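Local atomic coordinates of monomethylamine methyltransferase MtmB1 (Methanosarcina barkeri, PDB entry 1TV3), a protein that catalyses transfer of the methyl group of monomethylamine to the corrinoid cofactor of its partner protein MtmC during methanogenesis from methylamine. Residues 122-127 with 362-367; 330-335 with 350-355. All blocks are in the same frame, centred on the assembly; numbering follows the deposited sequence.

Both contacts belong to one parallel barrel of the TIM type, and their centres lie about 8 Å apart. Contact 1 pairs strand 125-128 with strand 363-366, far apart in sequence, and so closes the barrel. Contact 2 is nested in the chain between the two strands of contact 1: strand 330-333 meets helix 343-359, the helix that leads into strand 363-366. Strands 330-333 and 363-366 are neighbours in the sheet, with Glu-362 OE1 probably hydrogen-bonded to Ser-330 N and Ser-365 N to Asn-332 O. Both contacts reach the bound BG4 group, so residues at the barrel's closing seam help line its pocket.

Contact 1 (122-127 with 362-367); sequences AKPIVQ and EILSGV. With BG4 (5-(hydroxy-methyl-amino)-3-methyl-pyrrolidine-2-carboxylic acid), chain B.
Ile-125 to Gln-127 lie beside Ile-363 to Ser-365 as parallel neighbours, the seam at which the eight-stranded TIM barrel closes. The tight part begins where Glu-362 O accepts from Ile-125 N. Leu-364 then binds both ways: its N donates to Ile-125 O and its O takes Gln-127 N at 2.7 Å, before Gln-127 O receives Gly-366 N. Successive side chains alternate between the two faces of the sheet. On the face carrying Val-126 and Leu-364, the Leu-364 CD1 methyl rests 3.8 Å from Pro-124 CG, beneath helices 343-359 and 380-393. On the other face Ile-125 CB meets Ile-363 CG1 at 3.9 Å, and Gln-127 CB sits equally close to Ile-363 CG2.

The start of 122-127 is looser. The outer part of Ile-125 leads off from its partner strand, and before Pro-124 the two chains separate; Lys-123 turns instead to a salt bridge with Glu-152 and packs on Asn-97 of a neighbouring subunit.

Next to the ligand the contact becomes polar. With CG anti to the backbone N (chi1 -174°) and the chain extended, Gln-127 carries its amide alongside Ser-365, OE1 coming within 3.0 Å of Ser-365 OG, while NE2 is hydrogen-bonded to Thr-155 OG1. An alanine here removes that amide, and Thr-155 OG1 is likely to be left without this mate while Ser-365 OG becomes freer to turn. BG4 sits at Lys-202 NZ, consistent with the ring of a pyrrolysine at that position, and is hydrogen-bonded to Glu-205 and Glu-259. Ser-365 makes its own bond there, OG donating to BG4 O1 at 2.6 Å.

Contact 2 (330-335 with 350-355); sequences SGNQYY and SAQSIT. With BG4 (5-(hydroxy-methyl-amino)-3-methyl-pyrrolidine-2-carboxylic acid), chain B.
The side chain of Gln-352 runs extended, with CG opposite the backbone N (chi1 -168°), which carries its amide from the helix to the backbone of Gln-333, while Tyr-334, with CG anti to the carbonyl carbon (chi1 -65°), lays its ring under that chain. These are the strand and helix of a beta-alpha-beta unit of the TIM barrel: strand 330-333, helix 343-359, then strand 363-366. The Gln-352 amide stacks on the tyrosine, the two planes only 10° apart, with NE2 over one face and displaced toward the rim, 3.4 Å from Tyr-334 CD1. Further back along the chain, Gln-352 CG makes a CH-pi contact over the same ring. The Tyr-334 hydroxyl reaches past to the helix backbone, OH lying 3.1 Å from Ser-353 CA, which sits at the ring edge.

A single hydrogen bond joins the two segments. Gln-352 NE2 donates almost straight to Gln-333 O at 2.7 Å, but arrives above the carbonyl plane rather than on a lone pair. The other end of the amide is held too, since OE1 is bonded to Thr-306 OG1. Asn-332 ND2 comes within 3.0 Å of Gln-352 NE2, two donors side by side that do not bond; Asn-332 ND2 instead gives to Asp-356 OD1.

On the ligand side, Gln-333 NE2 is hydrogen-bonded to Glu-259, which itself holds BG4, and Gln-333 OE1 lies 3.4 Å from BG4 C6. The same methyl carbon, BG4 C6, is met by Tyr-335 OH at 3.2 Å.

Contact 1 (122-127 with 362-367)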
# COMPACT_ATOMS: atom_id res chain seq x y z
N ALA A 122 34.45 -9.18 5.13
CA ALA A 122 33.03 -9.06 5.42
C ALA A 122 32.41 -10.43 5.69
O ALA A 122 32.77 -11.43 5.07
CB ALA A 122 32.31 -8.38 4.26
N LYS A 123 31.48 -10.47 6.64
CA LYS A 123 30.80 -11.71 7.00
C LYS A 123 29.67 -12.03 6.02
O LYS A 123 28.97 -11.13 5.55
CB LYS A 123 30.22 -11.58 8.41
CG LYS A 123 29.53 -12.83 8.95
CD LYS A 123 28.92 -12.55 10.32
CE LYS A 123 28.26 -13.79 10.91
NZ LYS A 123 27.50 -13.47 12.16
N PRO A 124 29.49 -13.31 5.68
CA PRO A 124 28.41 -13.63 4.75
C PRO A 124 27.06 -13.50 5.45
O PRO A 124 26.99 -13.38 6.68
CB PRO A 124 28.72 -15.07 4.33
CG PRO A 124 29.41 -15.63 5.54
CD PRO A 124 30.33 -14.50 5.94
N ILE A 125 25.98 -13.51 4.67
CA ILE A 125 24.65 -13.43 5.24
C ILE A 125 24.34 -14.79 5.85
O ILE A 125 24.65 -15.83 5.26
CB ILE A 125 23.59 -13.11 4.15
CG1 ILE A 125 23.82 -11.71 3.60
CG2 ILE A 125 22.18 -13.25 4.72
CD1 ILE A 125 23.74 -10.61 4.65
N VAL A 126 23.75 -14.79 7.04
CA VAL A 126 23.42 -16.04 7.72
C VAL A 126 21.93 -16.33 7.56
O VAL A 126 21.09 -15.66 8.17
CB VAL A 126 23.77 -15.98 9.22
CG1 VAL A 126 23.37 -17.28 9.91
CG2 VAL A 126 25.25 -15.73 9.40
N GLN A 127 21.61 -17.32 6.74
CA GLN A 127 20.23 -17.72 6.51
C GLN A 127 19.98 -18.98 7.33
O GLN A 127 20.43 -20.07 6.96
CB GLN A 127 20.01 -18.01 5.02
CG GLN A 127 18.56 -18.29 4.67
CD GLN A 127 18.27 -18.04 3.20
OE1 GLN A 127 18.52 -18.89 2.34
NE2 GLN A 127 17.76 -16.85 2.91
N GLU A 362 28.20 -15.64 -0.47
CA GLU A 362 27.51 -14.46 0.04
C GLU A 362 26.47 -14.86 1.08
O GLU A 362 26.15 -14.07 1.98
CB GLU A 362 26.80 -13.70 -1.08
CG GLU A 362 27.70 -12.84 -1.96
CD GLU A 362 28.54 -13.65 -2.92
OE1 GLU A 362 28.07 -14.71 -3.39
OE2 GLU A 362 29.67 -13.22 -3.22
N ILE A 363 25.95 -16.08 0.96
CA ILE A 363 24.92 -16.56 1.87
C ILE A 363 25.15 -17.99 2.36
O ILE A 363 25.50 -18.87 1.58
CB ILE A 363 23.53 -16.52 1.17
CG1 ILE A 363 23.20 -15.08 0.76
CG2 ILE A 363 22.46 -17.08 2.09
CD1 ILE A 363 21.96 -14.95 -0.11
N LEU A 364 24.96 -18.20 3.65
CA LEU A 364 25.09 -19.53 4.24
C LEU A 364 23.67 -19.93 4.62
O LEU A 364 23.02 -19.23 5.40
CB LEU A 364 25.96 -19.48 5.50
CG LEU A 364 27.30 -18.75 5.39
CD1 LEU A 364 28.08 -18.96 6.68
CD2 LEU A 364 28.10 -19.26 4.19
N SER A 365 23.18 -21.03 4.06
CA SER A 365 21.81 -21.47 4.33
C SER A 365 21.79 -22.83 5.03
O SER A 365 22.01 -23.87 4.39
CB SER A 365 21.04 -21.53 3.01
OG SER A 365 19.65 -21.57 3.21
N GLY A 366 21.52 -22.83 6.33
CA GLY A 366 21.49 -24.06 7.10
C GLY A 366 20.67 -23.92 8.38
O GLY A 366 20.13 -22.84 8.64
N VAL A 367 20.60 -24.97 9.20
CA VAL A 367 21.29 -26.24 8.96
C VAL A 367 20.32 -27.42 8.92
O VAL A 367 19.52 -27.61 9.83
CB VAL A 367 22.33 -26.50 10.09
CG1 VAL A 367 23.04 -27.82 9.87
CG2 VAL A 367 23.33 -25.34 10.14
C1 BG4 B . 17.72 -23.93 1.07
C2 BG4 B . 17.68 -25.41 0.68
C3 BG4 B . 16.72 -26.20 1.55
C4 BG4 B . 15.42 -26.29 0.73
C5 BG4 B . 15.85 -26.27 -0.74
C6 BG4 B . 17.34 -27.49 1.75
N1 BG4 B . 17.23 -25.64 -0.76
O1 BG4 B . 18.58 -23.54 1.88
N2 BG4 B . 14.95 -25.45 -1.52
O2 BG4 B . 14.90 -24.00 -1.36
C7 BG4 B . 15.16 -25.72 -2.93

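Contact 2 (330-335 with 350-355)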
# COMPACT_ATOMS: atom_id res chain seq x y z
N SER A 330 26.09 -16.01 -4.70
CA SER A 330 25.79 -17.41 -4.39
C SER A 330 25.79 -17.76 -2.92
O SER A 330 26.19 -16.96 -2.06
CB SER A 330 26.80 -18.32 -5.10
OG SER A 330 28.07 -18.22 -4.48
N GLY A 331 25.34 -18.97 -2.64
CA GLY A 331 25.29 -19.48 -1.28
C GLY A 331 25.49 -20.98 -1.32
O GLY A 331 25.64 -21.57 -2.40
N ASN A 332 25.49 -21.60 -0.15
CA ASN A 332 25.65 -23.05 -0.05
C ASN A 332 24.74 -23.55 1.08
O ASN A 332 24.51 -22.82 2.05
CB ASN A 332 27.12 -23.40 0.23
CG ASN A 332 27.44 -24.86 -0.07
OD1 ASN A 332 26.66 -25.55 -0.74
ND2 ASN A 332 28.59 -25.33 0.40
N GLN A 333 24.20 -24.76 0.93
CA GLN A 333 23.30 -25.33 1.93
C GLN A 333 23.99 -26.38 2.79
O GLN A 333 24.90 -27.07 2.33
CB GLN A 333 22.05 -25.91 1.26
CG GLN A 333 22.33 -26.95 0.20
CD GLN A 333 21.14 -27.17 -0.71
OE1 GLN A 333 20.11 -27.70 -0.28
NE2 GLN A 333 21.28 -26.77 -1.96
N TYR A 334 23.53 -26.51 4.03
CA TYR A 334 24.14 -27.41 5.01
C TYR A 334 23.40 -28.70 5.36
O TYR A 334 22.30 -28.68 5.92
CB TYR A 334 24.39 -26.62 6.31
CG TYR A 334 25.41 -25.51 6.16
CD1 TYR A 334 25.27 -24.53 5.18
CD2 TYR A 334 26.54 -25.47 6.99
CE1 TYR A 334 26.23 -23.54 5.01
CE2 TYR A 334 27.51 -24.48 6.83
CZ TYR A 334 27.35 -23.52 5.83
OH TYR A 334 28.33 -22.58 5.63
N TYR A 335 24.04 -29.83 5.03
CA TYR A 335 23.49 -31.15 5.32
C TYR A 335 24.50 -32.01 6.09
O TYR A 335 25.25 -32.78 5.49
CB TYR A 335 23.09 -31.88 4.04
CG TYR A 335 21.73 -31.52 3.50
CD1 TYR A 335 21.53 -30.39 2.70
CD2 TYR A 335 20.62 -32.32 3.78
CE1 TYR A 335 20.27 -30.07 2.19
CE2 TYR A 335 19.36 -32.02 3.28
CZ TYR A 335 19.19 -30.89 2.49
OH TYR A 335 17.94 -30.61 1.99
N SER A 350 30.33 -26.48 11.17
CA SER A 350 31.43 -25.54 11.32
C SER A 350 32.42 -25.65 10.17
O SER A 350 32.86 -24.64 9.62
CB SER A 350 32.15 -25.77 12.65
OG SER A 350 31.31 -25.48 13.75
N ALA A 351 32.78 -26.89 9.82
CA ALA A 351 33.72 -27.11 8.73
C ALA A 351 33.20 -26.47 7.44
O ALA A 351 33.96 -25.83 6.71
CB ALA A 351 33.95 -28.61 8.52
N GLN A 352 31.91 -26.64 7.17
CA GLN A 352 31.34 -26.05 5.96
C GLN A 352 31.29 -24.53 6.04
O GLN A 352 31.53 -23.84 5.04
CB GLN A 352 29.95 -26.59 5.68
CG GLN A 352 29.47 -26.23 4.28
CD GLN A 352 28.13 -26.85 3.92
OE1 GLN A 352 27.78 -27.93 4.40
NE2 GLN A 352 27.38 -26.16 3.06
N SER A 353 30.97 -23.99 7.22
CA SER A 353 30.91 -22.54 7.40
C SER A 353 32.28 -21.93 7.13
O SER A 353 32.39 -20.88 6.48
CB SER A 353 30.45 -22.22 8.83
OG SER A 353 30.40 -20.81 9.04
N ILE A 354 33.34 -22.58 7.61
CA ILE A 354 34.69 -22.08 7.38
C ILE A 354 34.97 -22.09 5.87
O ILE A 354 35.44 -21.10 5.30
CB ILE A 354 35.74 -22.98 8.08
CG1 ILE A 354 35.63 -22.85 9.60
CG2 ILE A 354 37.14 -22.61 7.61
CD1 ILE A 354 36.42 -23.89 10.36
N THR A 355 34.66 -23.21 5.23
CA THR A 355 34.87 -23.36 3.80
C THR A 355 34.09 -22.33 2.99
O THR A 355 34.66 -21.64 2.14
CB THR A 355 34.45 -24.77 3.32
OG1 THR A 355 35.19 -25.76 4.04
CG2 THR A 355 34.72 -24.93 1.83
C1 BG4 B . 17.72 -23.93 1.07
C2 BG4 B . 17.68 -25.41 0.68
C3 BG4 B . 16.72 -26.20 1.55
C4 BG4 B . 15.42 -26.29 0.73
C5 BG4 B . 15.85 -26.27 -0.74
C6 BG4 B . 17.34 -27.49 1.75
N1 BG4 B . 17.23 -25.64 -0.76
O1 BG4 B . 18.58 -23.54 1.88
N2 BG4 B . 14.95 -25.45 -1.52
O2 BG4 B . 14.90 -24.00 -1.36
C7 BG4 B . 15.16 -25.72 -2.93